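Local coordinates for possible substrate binding protein of ABC transporter system (Rhodopseudomonas palustris, PDB 3N0X) that probably binds a branched-chain amino acid or related small ligand outside the inner membrane and presents it to an ABC importer, at residues A8-K13 with A66-D71; Q23-L28 with V49-D54; I101-V106 with F289-A294; D108-E113 with R117-T122. One frame throughout, in Å; residues are numbered along the deposited sequence. Where two conformers were deposited one is given.

Contact 1 of 4, residues A8-K13 with A66-D71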
loop_
_atom_site.group_PDB
_atom_site.type_symbol
_atom_site.label_atom_id
_atom_site.label_comp_id
_atom_site.label_asym_id
_atom_site.label_seq_id
_atom_site.Cartn_x
_atom_site.Cartn_y
_atom_site.Cartn_z
ATOM N N ALA A 8 -3.323 12.443 -16.429
ATOM C CA ALA A 8 -1.998 11.954 -16.685
ATOM C C ALA A 8 -1.665 10.840 -15.707
ATOM O O ALA A 8 -1.879 10.994 -14.516
ATOM C CB ALA A 8 -0.946 13.103 -16.549
ATOM N N LEU A 9 -1.167 9.717 -16.217
ATOM C CA LEU A 9 -0.629 8.671 -15.384
ATOM C C LEU A 9 0.885 8.622 -15.552
ATOM O O LEU A 9 1.398 8.392 -16.664
ATOM C CB LEU A 9 -1.208 7.297 -15.762
ATOM C CG LEU A 9 -0.552 6.094 -15.064
ATOM C CD1 LEU A 9 -0.833 6.134 -13.548
ATOM C CD2 LEU A 9 -1.034 4.768 -15.722
ATOM N N ILE A 10 1.611 8.838 -14.458
ATOM C CA ILE A 10 3.065 8.753 -14.463
ATOM C C ILE A 10 3.345 7.410 -13.827
ATOM O O ILE A 10 2.821 7.100 -12.768
ATOM C CB ILE A 10 3.695 9.869 -13.619
ATOM C CG1 ILE A 10 3.074 11.240 -13.919
ATOM C CG2 ILE A 10 5.231 9.932 -13.794
ATOM C CD1 ILE A 10 3.073 11.682 -15.359
ATOM N N TYR A 11 4.172 6.603 -14.467
ATOM C CA TYR A 11 4.438 5.232 -14.025
ATOM C C TYR A 11 5.749 4.691 -14.575
ATOM O O TYR A 11 6.251 5.185 -15.590
ATOM C CB TYR A 11 3.284 4.290 -14.390
ATOM C CG TYR A 11 2.956 3.993 -15.855
ATOM C CD1 TYR A 11 3.322 4.818 -16.917
ATOM C CD2 TYR A 11 2.171 2.896 -16.145
ATOM C CE1 TYR A 11 2.971 4.496 -18.211
ATOM C CE2 TYR A 11 1.811 2.574 -17.418
ATOM C CZ TYR A 11 2.183 3.385 -18.452
ATOM O OH TYR A 11 1.784 3.102 -19.757
ATOM N N GLY A 12 6.306 3.693 -13.883
ATOM C CA GLY A 12 7.581 3.134 -14.290
ATOM C C GLY A 12 7.374 2.003 -15.273
ATOM O O GLY A 12 7.692 0.829 -14.971
ATOM N N LYS A 13 6.784 2.349 -16.410
ATOM C CA LYS A 13 6.410 1.374 -17.443
ATOM C C LYS A 13 7.594 0.561 -17.931
ATOM O O LYS A 13 7.431 -0.610 -18.280
ATOM C CB LYS A 13 5.718 2.075 -18.602
ATOM C CG LYS A 13 5.112 1.149 -19.677
ATOM C CD LYS A 13 4.722 1.947 -20.922
ATOM C CE LYS A 13 4.043 1.054 -21.976
ATOM N NZ LYS A 13 3.753 1.842 -23.213
ATOM N N ALA A 66 5.979 17.483 -15.404
ATOM C CA ALA A 66 5.918 18.843 -15.893
ATOM C C ALA A 66 5.359 18.883 -17.308
ATOM O O ALA A 66 4.490 19.681 -17.633
ATOM C CB ALA A 66 7.314 19.496 -15.838
ATOM N N GLU A 67 5.854 17.988 -18.152
ATOM C CA GLU A 67 5.348 17.898 -19.514
ATOM C C GLU A 67 3.845 17.595 -19.554
ATOM O O GLU A 67 3.094 18.144 -20.373
ATOM C CB GLU A 67 6.120 16.830 -20.295
ATOM C CG GLU A 67 5.725 16.769 -21.760
ATOM C CD GLU A 67 6.608 15.828 -22.565
ATOM O OE1 GLU A 67 6.357 14.602 -22.535
ATOM O OE2 GLU A 67 7.528 16.331 -23.252
ATOM N N ALA A 68 3.391 16.737 -18.654
ATOM C CA ALA A 68 1.975 16.406 -18.581
ATOM C C ALA A 68 1.121 17.611 -18.279
ATOM O O ALA A 68 0.092 17.811 -18.908
ATOM C CB ALA A 68 1.732 15.302 -17.546
ATOM N N TYR A 69 1.520 18.384 -17.284
ATOM C CA TYR A 69 0.783 19.564 -16.904
ATOM C C TYR A 69 0.869 20.701 -17.915
ATOM O O TYR A 69 -0.104 21.424 -18.129
ATOM C CB TYR A 69 1.293 20.068 -15.568
ATOM C CG TYR A 69 0.979 19.198 -14.355
ATOM C CD1 TYR A 69 -0.272 18.558 -14.195
ATOM C CD2 TYR A 69 1.906 19.080 -13.321
ATOM C CE1 TYR A 69 -0.530 17.811 -13.046
ATOM C CE2 TYR A 69 1.661 18.357 -12.200
ATOM C CZ TYR A 69 0.449 17.717 -12.047
ATOM O OH TYR A 69 0.227 16.992 -10.904
ATOM N N GLN A 70 2.045 20.879 -18.492
ATOM C CA GLN A 70 2.313 22.055 -19.332
ATOM C C GLN A 70 2.134 21.921 -20.844
ATOM O O GLN A 70 1.832 22.911 -21.506
ATOM C CB GLN A 70 3.772 22.469 -19.181
ATOM C CG GLN A 70 4.063 23.021 -17.780
ATOM C CD GLN A 70 5.537 23.111 -17.456
ATOM O OE1 GLN A 70 6.384 22.982 -18.333
ATOM N NE2 GLN A 70 5.849 23.329 -16.183
ATOM N N ASP A 71 2.455 20.758 -21.399
ATOM C CA ASP A 71 2.323 20.509 -22.833
ATOM C C ASP A 71 1.026 19.750 -23.116
ATOM O O ASP A 71 0.275 20.091 -24.041
ATOM C CB ASP A 71 3.487 19.679 -23.374
ATOM C CG ASP A 71 4.792 20.442 -23.386
ATOM O OD1 ASP A 71 5.064 21.179 -22.407
ATOM O OD2 ASP A 71 5.540 20.325 -24.381
#
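The ring of Tyr11 stands farther along the strand from where the methyls of Ala8 and Ala68 meet. One face of that ring takes Leu9 CD2, which sits 3.7 Å above the plane and is shifted toward the rim. Lys13 CB occupies the opposite face at the same height, again off centre. The ring of Tyr69 lies against Ala77 of strand 76-79, and its hydroxyl is hydrogen-bonded to the carbonyl of Ile99.

Ala8 CB and Ala68 CB approach to 3.6 Å, and the CA atoms of the two residues lie 6.3 Å apart, a close approach for a helix lying on a sheet and one consistent with an alanine on each side of the crossing. The arrangement is a worked example of the three-layer alpha/beta/alpha lobe found in periplasmic binding proteins: helix 58-70 links the parallel strands 45-53 and 76-79 in a beta-alpha-beta crossover, and on its way passes over strand 5-11, which lies between them. Leu9 points to the other side of the sheet, where helix 18-35 receives it.

Ile10 adds a looser, dispersive contact on the helix side. With CG1 beside the backbone N (chi1 -47°) and chi2 turned likewise, its CD1 folds back toward Ala8 and ends 4.4 Å from Ala68 CB. Only 83 Å² is buried by the pair of segments, and no hydrogen bond joins them. Nearer the solvent, Glu67 OE1 forms a salt bridge with Lys52 NZ of strand 45-53.

Contact 2 of 4, residues Q23-L28 with V49-D54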
loop_
_atom_site.group_PDB
_atom_site.type_symbol
_atom_site.label_atom_id
_atom_site.label_comp_id
_atom_site.label_asym_id
_atom_site.label_seq_id
_atom_site.Cartn_x
_atom_site.Cartn_y
_atom_site.Cartn_z
ATOM N N GLN A 23 0.107 -3.029 -14.161
ATOM C CA GLN A 23 -1.078 -3.315 -13.353
ATOM C C GLN A 23 -1.776 -2.042 -12.889
ATOM O O GLN A 23 -3.008 -1.994 -12.836
ATOM C CB GLN A 23 -0.740 -4.182 -12.143
ATOM C CG GLN A 23 -0.336 -5.594 -12.516
ATOM C CD GLN A 23 -0.080 -6.485 -11.308
ATOM O OE1 GLN A 23 0.135 -6.012 -10.190
ATOM N NE2 GLN A 23 -0.084 -7.794 -11.545
ATOM N N THR A 24 -1.002 -1.011 -12.528
ATOM C CA THR A 24 -1.583 0.265 -12.153
ATOM C C THR A 24 -2.441 0.766 -13.315
ATOM O O THR A 24 -3.572 1.193 -13.113
ATOM C CB THR A 24 -0.523 1.295 -11.848
ATOM O OG1 THR A 24 0.260 0.890 -10.722
ATOM C CG2 THR A 24 -1.180 2.665 -11.517
ATOM N N GLU A 25 -1.899 0.737 -14.524
ATOM C CA GLU A 25 -2.627 1.223 -15.711
ATOM C C GLU A 25 -3.905 0.413 -15.931
ATOM O O GLU A 25 -4.959 0.984 -16.176
ATOM C CB GLU A 25 -1.744 1.243 -16.961
ATOM C CG GLU A 25 -2.476 1.772 -18.162
ATOM C CD GLU A 25 -1.620 1.897 -19.409
ATOM O OE1 GLU A 25 -0.480 1.425 -19.421
ATOM O OE2 GLU A 25 -2.145 2.447 -20.410
ATOM N N THR A 26 -3.806 -0.904 -15.857
ATOM C CA THR A 26 -5.019 -1.746 -15.976
ATOM C C THR A 26 -6.100 -1.330 -14.958
ATOM O O THR A 26 -7.285 -1.204 -15.308
ATOM C CB THR A 26 -4.678 -3.219 -15.827
ATOM O OG1 THR A 26 -3.769 -3.590 -16.865
ATOM C CG2 THR A 26 -5.945 -4.114 -15.852
ATOM N N GLY A 27 -5.693 -1.138 -13.705
ATOM C CA GLY A 27 -6.654 -0.743 -12.656
ATOM C C GLY A 27 -7.257 0.612 -12.928
ATOM O O GLY A 27 -8.478 0.831 -12.724
ATOM N N LEU A 28 -6.423 1.570 -13.340
ATOM C CA LEU A 28 -6.919 2.902 -13.680
ATOM C C LEU A 28 -7.980 2.808 -14.807
ATOM O O LEU A 28 -9.073 3.397 -14.688
ATOM C CB LEU A 28 -5.762 3.803 -14.122
ATOM C CG LEU A 28 -6.155 5.216 -14.579
ATOM C CD1 LEU A 28 -6.869 6.018 -13.474
ATOM C CD2 LEU A 28 -4.894 5.960 -15.151
ATOM N N VAL A 49 -6.883 9.537 -21.000
ATOM C CA VAL A 49 -5.729 9.229 -20.192
ATOM C C VAL A 49 -4.466 9.299 -21.029
ATOM O O VAL A 49 -4.394 8.671 -22.084
ATOM C CB VAL A 49 -5.846 7.855 -19.571
ATOM C CG1 VAL A 49 -4.581 7.498 -18.814
ATOM C CG2 VAL A 49 -7.061 7.836 -18.622
ATOM N N ILE A 50 -3.509 10.101 -20.550
ATOM C CA ILE A 50 -2.182 10.284 -21.136
ATOM C C ILE A 50 -1.205 9.554 -20.227
ATOM O O ILE A 50 -1.131 9.931 -19.062
ATOM C CB ILE A 50 -1.803 11.793 -21.099
ATOM C CG1 ILE A 50 -2.814 12.626 -21.896
ATOM C CG2 ILE A 50 -0.382 12.030 -21.628
ATOM C CD1 ILE A 50 -3.130 11.998 -23.217
ATOM N N THR A 51 -0.461 8.574 -20.727
ATOM C CA THR A 51 0.536 7.869 -19.917
ATOM C C THR A 51 1.966 8.364 -20.210
ATOM O O THR A 51 2.304 8.693 -21.353
ATOM C CB THR A 51 0.465 6.343 -20.099
ATOM O OG1 THR A 51 0.805 6.001 -21.449
ATOM C CG2 THR A 51 -0.936 5.812 -19.785
ATOM N N LYS A 52 2.781 8.432 -19.157
ATOM C CA LYS A 52 4.147 8.934 -19.238
ATOM C C LYS A 52 5.016 7.937 -18.471
ATOM O O LYS A 52 4.930 7.825 -17.245
ATOM C CB LYS A 52 4.289 10.308 -18.561
ATOM C CG LYS A 52 3.454 11.452 -19.134
ATOM C CD LYS A 52 4.226 12.100 -20.276
ATOM C CE LYS A 52 3.460 13.257 -20.846
ATOM N NZ LYS A 52 3.784 13.426 -22.281
ATOM N N ASP A 53 5.879 7.242 -19.189
ATOM C CA ASP A 53 6.832 6.333 -18.588
ATOM C C ASP A 53 7.999 7.110 -17.999
ATOM O O ASP A 53 8.696 7.835 -18.732
ATOM C CB ASP A 53 7.301 5.373 -19.678
ATOM C CG ASP A 53 8.368 4.400 -19.227
ATOM O OD1 ASP A 53 8.631 4.183 -18.017
ATOM O OD2 ASP A 53 8.922 3.797 -20.171
ATOM N N ASP A 54 8.221 6.984 -16.691
ATOM C CA ASP A 54 9.365 7.633 -16.052
ATOM C C ASP A 54 10.566 6.735 -15.807
ATOM O O ASP A 54 11.569 7.188 -15.274
ATOM C CB ASP A 54 8.946 8.370 -14.762
ATOM C CG ASP A 54 8.492 7.444 -13.641
ATOM O OD1 ASP A 54 8.728 6.220 -13.700
ATOM O OD2 ASP A 54 7.938 7.976 -12.655
HETATM O O HOH W 1 -0.429 3.514 -22.301
#
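A water molecule joins Glu25 to Thr51, donating to Glu25 OE2 at 2.8 Å and lying 2.9 Å from Thr51 OG1. Glu25 on helix 18-35 faces Thr51 on strand 45-53, part of the helix-on-sheet packing of the alpha/beta lobe characteristic of the leucine-binding protein family. The carboxylate is gripped at both oxygens, since OE1 accepts from the hydroxyl of Tyr11 on the adjacent strand 5-11. Held in this way, the group should have little freedom to rotate about its last bond.

Glu25 reaches the sheet as a fully extended chain, with CG anti to the backbone N (chi1 -179°), and meets Thr51 at about a right angle. The threonine divides its two branches between polar and apolar tasks. Its OG1, set between the backbone N and the carbonyl carbon (chi1 65°), meets the water, while CG2 lies 3.6 Å from Glu25 OE2, a packing contact of a methyl with a carboxylate oxygen.

One helical turn onward the contact becomes purely apolar. Leu28, buried and also touching Ala292 of helix 283-302, extends toward Val49, which packs in addition on Met29 and Leu32 of its partner helix. Leu28 CG and Val49 CG1 are each anti to their backbone N, and the side chains meet tip to tip, Leu28 CD2 standing 4.0 Å from Val49 CG1.

Contact 3 of 4, residues I101-V106 with F289-A294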
loop_
_atom_site.group_PDB
_atom_site.type_symbol
_atom_site.label_atom_id
_atom_site.label_comp_id
_atom_site.label_asym_id
_atom_site.label_seq_id
_atom_site.Cartn_x
_atom_site.Cartn_y
_atom_site.Cartn_z
ATOM N N ILE A 101 -2.143 12.875 -7.485
ATOM C CA ILE A 101 -2.669 11.806 -6.635
ATOM C C ILE A 101 -1.605 10.725 -6.646
ATOM O O ILE A 101 -1.270 10.145 -7.690
ATOM C CB ILE A 101 -4.010 11.224 -7.146
ATOM C CG1 ILE A 101 -5.130 12.291 -7.041
ATOM C CG2 ILE A 101 -4.350 9.963 -6.340
ATOM C CD1 ILE A 101 -6.404 11.895 -7.806
ATOM N N VAL A 102 -1.028 10.477 -5.486
ATOM C CA VAL A 102 0.085 9.544 -5.386
ATOM C C VAL A 102 -0.451 8.122 -5.285
ATOM O O VAL A 102 -1.252 7.796 -4.395
ATOM C CB VAL A 102 1.036 9.894 -4.231
ATOM C CG1 VAL A 102 2.157 8.793 -4.112
ATOM C CG2 VAL A 102 1.628 11.318 -4.474
ATOM N N GLU A 103 0.034 7.298 -6.217
ATOM C CA GLU A 103 -0.409 5.915 -6.381
ATOM C C GLU A 103 0.556 5.255 -7.337
ATOM O O GLU A 103 0.677 5.711 -8.470
ATOM C CB GLU A 103 -1.826 5.903 -7.013
ATOM C CG GLU A 103 -2.334 4.519 -7.342
ATOM C CD GLU A 103 -2.502 3.636 -6.131
ATOM O OE1 GLU A 103 -3.197 4.044 -5.146
ATOM O OE2 GLU A 103 -1.988 2.485 -6.218
ATOM N N PRO A 104 1.195 4.150 -6.929
ATOM C CA PRO A 104 1.135 3.409 -5.657
ATOM C C PRO A 104 2.120 3.779 -4.562
ATOM O O PRO A 104 2.023 3.204 -3.484
ATOM C CB PRO A 104 1.460 1.977 -6.086
ATOM C CG PRO A 104 2.411 2.169 -7.209
ATOM C CD PRO A 104 1.888 3.389 -7.977
ATOM N N ALA A 105 3.025 4.713 -4.830
ATOM C CA ALA A 105 4.175 4.977 -3.922
ATOM C C ALA A 105 3.763 5.095 -2.461
ATOM O O ALA A 105 2.908 5.928 -2.123
ATOM C CB ALA A 105 4.933 6.201 -4.355
ATOM N N VAL A 106 4.446 4.343 -1.598
ATOM C CA VAL A 106 4.094 4.202 -0.183
ATOM C C VAL A 106 4.872 5.098 0.797
ATOM O O VAL A 106 4.506 5.174 1.951
ATOM C CB VAL A 106 4.306 2.726 0.307
ATOM C CG1 VAL A 106 3.481 1.755 -0.526
ATOM C CG2 VAL A 106 5.810 2.344 0.287
ATOM N N PHE A 289 -7.342 1.423 -9.649
ATOM C CA PHE A 289 -8.810 1.530 -9.652
ATOM C C PHE A 289 -9.242 2.559 -8.626
ATOM O O PHE A 289 -10.114 3.401 -8.872
ATOM C CB PHE A 289 -9.412 0.139 -9.360
ATOM C CG PHE A 289 -10.852 -0.061 -9.752
ATOM C CD1 PHE A 289 -11.861 0.685 -9.195
ATOM C CD2 PHE A 289 -11.192 -1.080 -10.631
ATOM C CE1 PHE A 289 -13.231 0.435 -9.528
ATOM C CE2 PHE A 289 -12.501 -1.359 -10.965
ATOM C CZ PHE A 289 -13.517 -0.598 -10.394
ATOM N N SER A 290 -8.645 2.503 -7.436
ATOM C CA SER A 290 -8.951 3.454 -6.385
ATOM C C SER A 290 -8.649 4.885 -6.812
ATOM O O SER A 290 -9.447 5.811 -6.529
ATOM C CB SER A 290 -8.196 3.107 -5.106
ATOM O OG SER A 290 -8.554 1.787 -4.694
ATOM N N ALA A 291 -7.509 5.099 -7.468
ATOM C CA ALA A 291 -7.193 6.419 -7.994
ATOM C C ALA A 291 -8.216 6.898 -9.034
ATOM O O ALA A 291 -8.590 8.098 -9.013
ATOM C CB ALA A 291 -5.780 6.455 -8.570
ATOM N N ALA A 292 -8.680 6.004 -9.887
ATOM C CA ALA A 292 -9.690 6.344 -10.871
ATOM C C ALA A 292 -10.916 6.860 -10.165
ATOM O O ALA A 292 -11.547 7.854 -10.571
ATOM C CB ALA A 292 -10.032 5.094 -11.773
HETATM N N MSE A 293 -11.352 6.105 -9.153
HETATM C CA MSE A 293 -12.548 6.460 -8.433
HETATM C C MSE A 293 -12.414 7.788 -7.692
HETATM O O MSE A 293 -13.360 8.586 -7.634
HETATM C CB MSE A 293 -12.944 5.358 -7.449
HETATM C CG MSE A 293 -13.382 4.099 -8.094
HETATM SE SE MSE A 293 -14.983 4.150 -9.137
HETATM C CE MSE A 293 -16.239 4.563 -7.748
ATOM N N ALA A 294 -11.239 8.040 -7.124
ATOM C CA ALA A 294 -10.978 9.322 -6.482
ATOM C C ALA A 294 -11.137 10.489 -7.485
ATOM O O ALA A 294 -11.782 11.491 -7.194
ATOM C CB ALA A 294 -9.584 9.338 -5.889
#
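Strand 100-102 gives way to loop at Glu103, just where the chain comes nearest to helix 283-302: the CA atoms of Glu103 and Ala291 are 7.0 Å apart. The peptide bond from Glu103 to Pro104 is cis, and beyond it the chain leaves the helix behind. No hydrogen bond crosses between the segments; the join is van der Waals packing, with 158 Å² buried.

The small side chain of Ala291 lies where two larger ones converge. Glu103 approaches it not with its carboxylate but with the aliphatic part of its chain, CG lying 4.1 Å from Ala291 CB. Ile101, two residues earlier and on the same side of the strand, contributes its CG2 at 4.4 Å from that same methyl. Three residues on in the helix, Ala294 also points at the strand, its CB 4.5 Å from Ile101 CD1. Ile78 of the neighbouring strand borders this patch, touching both Glu103 and Ala291.

In Glu103, CG is anti to the backbone N (chi1 175°), and a bend at the next bond (chi2 63°) swings the carboxylate round so that OE1 can hydrogen-bond to Thr122 OG1, just beyond the end of strand 119-121. The buried carboxylate thereby gains a polar partner, while its CG methylene packs on the helix. Here helix 283-302, from far along the chain, packs on the sheet of the first lobe, as in type I periplasmic binding proteins, whose chain crosses between two alpha/beta lobes more than once; the C-terminal ends of such strands commonly face the ligand cleft.

Contact 4 of 4, residues D108-E113 with R117-T122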
loop_
_atom_site.group_PDB
_atom_site.type_symbol
_atom_site.label_atom_id
_atom_site.label_comp_id
_atom_site.label_asym_id
_atom_site.label_seq_id
_atom_site.Cartn_x
_atom_site.Cartn_y
_atom_site.Cartn_z
ATOM N N ASP A 108 6.311 7.243 3.543
ATOM C CA ASP A 108 5.596 8.080 4.509
ATOM C C ASP A 108 5.813 9.563 4.292
ATOM O O ASP A 108 4.900 10.373 4.491
ATOM C CB ASP A 108 6.027 7.744 5.959
ATOM C CG ASP A 108 5.339 6.480 6.522
ATOM O OD1 ASP A 108 4.314 6.014 5.967
ATOM O OD2 ASP A 108 5.826 5.944 7.577
ATOM N N GLN A 109 7.026 9.925 3.882
ATOM C CA GLN A 109 7.391 11.348 3.754
ATOM C C GLN A 109 6.518 12.108 2.740
ATOM O O GLN A 109 6.416 13.341 2.833
ATOM C CB GLN A 109 8.894 11.489 3.397
ATOM C CG GLN A 109 9.869 10.900 4.452
ATOM C CD GLN A 109 9.927 9.313 4.507
ATOM O OE1 GLN A 109 9.495 8.591 3.568
ATOM N NE2 GLN A 109 10.458 8.781 5.637
ATOM N N ILE A 110 5.895 11.391 1.801
ATOM C CA ILE A 110 5.059 11.996 0.784
ATOM C C ILE A 110 3.884 12.740 1.398
ATOM O O ILE A 110 3.486 13.777 0.869
ATOM C CB ILE A 110 4.623 10.947 -0.243
ATOM C CG1 ILE A 110 5.855 10.499 -1.031
ATOM C CG2 ILE A 110 3.471 11.456 -1.157
ATOM C CD1 ILE A 110 5.627 9.262 -1.955
ATOM N N THR A 111 3.329 12.210 2.481
ATOM C CA THR A 111 2.261 12.895 3.199
ATOM C C THR A 111 2.764 13.450 4.547
ATOM O O THR A 111 1.950 13.819 5.426
ATOM C CB THR A 111 1.045 12.001 3.427
ATOM O OG1 THR A 111 1.461 10.723 3.952
ATOM C CG2 THR A 111 0.262 11.797 2.113
ATOM N N GLY A 112 4.076 13.530 4.688
ATOM C CA GLY A 112 4.700 14.024 5.895
ATOM C C GLY A 112 5.562 15.238 5.627
ATOM O O GLY A 112 5.083 16.262 5.162
ATOM N N GLU A 113 6.859 15.078 5.880
ATOM C CA GLU A 113 7.825 16.166 5.816
ATOM C C GLU A 113 7.932 16.796 4.434
ATOM O O GLU A 113 8.258 17.978 4.320
ATOM C CB GLU A 113 9.222 15.637 6.222
ATOM C CG GLU A 113 9.335 15.219 7.697
ATOM N N ARG A 117 0.283 21.027 -0.392
ATOM C CA ARG A 117 -1.172 21.071 -0.514
ATOM C C ARG A 117 -1.756 20.482 -1.802
ATOM O O ARG A 117 -2.940 20.190 -1.857
ATOM C CB ARG A 117 -1.683 22.511 -0.330
ATOM C CG ARG A 117 -1.269 23.445 -1.445
ATOM C CD ARG A 117 -1.425 24.887 -1.071
ATOM N NE ARG A 117 -2.831 25.214 -0.838
ATOM C CZ ARG A 117 -3.691 25.559 -1.785
ATOM N NH1 ARG A 117 -3.306 25.675 -3.052
ATOM N NH2 ARG A 117 -4.961 25.801 -1.471
ATOM N N TYR A 118 -0.942 20.346 -2.839
ATOM C CA TYR A 118 -1.385 19.791 -4.126
ATOM C C TYR A 118 -1.295 18.259 -4.181
ATOM O O TYR A 118 -1.696 17.647 -5.169
ATOM C CB TYR A 118 -0.530 20.395 -5.262
ATOM C CG TYR A 118 -0.751 21.907 -5.362
ATOM C CD1 TYR A 118 -1.813 22.419 -6.068
ATOM C CD2 TYR A 118 0.105 22.798 -4.740
ATOM C CE1 TYR A 118 -2.058 23.774 -6.141
ATOM C CE2 TYR A 118 -0.136 24.156 -4.797
ATOM C CZ TYR A 118 -1.219 24.654 -5.504
ATOM O OH TYR A 118 -1.505 26.012 -5.605
ATOM N N ILE A 119 -0.764 17.671 -3.125
ATOM C CA ILE A 119 -0.534 16.228 -3.032
ATOM C C ILE A 119 -1.660 15.532 -2.260
ATOM O O ILE A 119 -1.971 15.889 -1.118
ATOM C CB ILE A 119 0.837 15.921 -2.343
ATOM C CG1 ILE A 119 1.985 16.692 -2.983
ATOM C CG2 ILE A 119 1.117 14.378 -2.317
ATOM C CD1 ILE A 119 2.083 16.581 -4.486
ATOM N N PHE A 120 -2.273 14.542 -2.920
ATOM C CA PHE A 120 -3.187 13.610 -2.288
ATOM C C PHE A 120 -2.602 12.212 -2.511
ATOM O O PHE A 120 -1.726 12.003 -3.341
ATOM C CB PHE A 120 -4.596 13.700 -2.854
ATOM C CG PHE A 120 -5.337 14.967 -2.491
ATOM C CD1 PHE A 120 -5.032 16.186 -3.127
ATOM C CD2 PHE A 120 -6.264 14.972 -1.479
ATOM C CE1 PHE A 120 -5.714 17.339 -2.775
ATOM C CE2 PHE A 120 -6.945 16.117 -1.145
ATOM C CZ PHE A 120 -6.667 17.298 -1.778
ATOM N N ARG A 121 -3.057 11.244 -1.733
ATOM C CA ARG A 121 -2.546 9.879 -1.896
ATOM C C ARG A 121 -3.640 8.861 -1.690
ATOM O O ARG A 121 -4.212 8.788 -0.611
ATOM C CB ARG A 121 -1.392 9.579 -0.937
ATOM C CG ARG A 121 -0.963 8.103 -1.051
ATOM C CD ARG A 121 0.438 7.815 -0.729
ATOM N NE ARG A 121 0.866 8.302 0.581
ATOM C CZ ARG A 121 2.146 8.246 0.973
ATOM N NH1 ARG A 121 3.031 7.709 0.192
ATOM N NH2 ARG A 121 2.534 8.761 2.139
ATOM N N THR A 122 -3.863 8.024 -2.715
ATOM C CA THR A 122 -4.738 6.859 -2.595
ATOM C C THR A 122 -3.987 5.590 -2.118
ATOM O O THR A 122 -4.594 4.760 -1.441
ATOM C CB THR A 122 -5.474 6.571 -3.900
ATOM O OG1 THR A 122 -4.529 6.444 -4.975
ATOM C CG2 THR A 122 -6.459 7.656 -4.216
#
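Hydrogen bonding between the segments rests on Arg121 and Thr111. Arg121 NH2 donates to Thr111 OG1 over 2.9 Å, with an N-H...O angle of 147° and the oxygen 15° out of the guanidinium plane. Other donors of the group are used beyond the two segments: NE binds Gln334 OE1, and NH1 the carbonyls of Ala105 and Ala107, which together fix its rotation.

Apolar packing lies behind this bond. Ile110 lies over one face of the guanidinium, CG2 4.0 Å above its centre and CB 3.6 Å from NH1. With CG1 beside the backbone N (chi1 -68°), CG2 is left anti to it and also meets Ile119 CG2 at 3.9 Å, the two isoleucines crossing nearly at right angles.

Charge plays a looser part. Asp108 OD1 stands 5.0 Å from Arg121 NH2, not in contact, and Asp108 OD2 has its own hydrogen bond to Ser127. Replacing Arg121 by a leucine would probably leave Gln334 OE1, Thr111 OG1 and the carbonyls of Ala105 and Ala107 without this donor, and the 108-111 turn less firmly tied to the strand.

Around this join, Ile110 and Ile119 both rest on helix 83-96, through Ala86 and Leu87 and through Leu90 and Ala93 respectively, while Val102 of strand 100-102 touches Ile110, Ile119 and Arg121.

How the contacts relate
All four contacts reach one mixed sheet, and together they survey how its strands are packed by helices and loops. Contacts 1 and 2, with centres about 10 Å apart, lie on neighbouring strands 5-11 and 45-53, one helix on each side. Contact 3 lies about 11 Å from contact 2, centre to centre, and helices 18-35 and 283-302 touch directly there, Leu28 O being 3.5 Å from Ala292 CB. Contact 4 continues the sheet from contact 3: Val102 N lies 2.7 Å from Phe120 O, a probable hydrogen bond between adjacent strands. Contacts 2 and 4 are farthest apart, about 20 Å between centres. Contacts 3 and 4 involve loops following strand 100-102, consistent with nearness to the interlobe cleft.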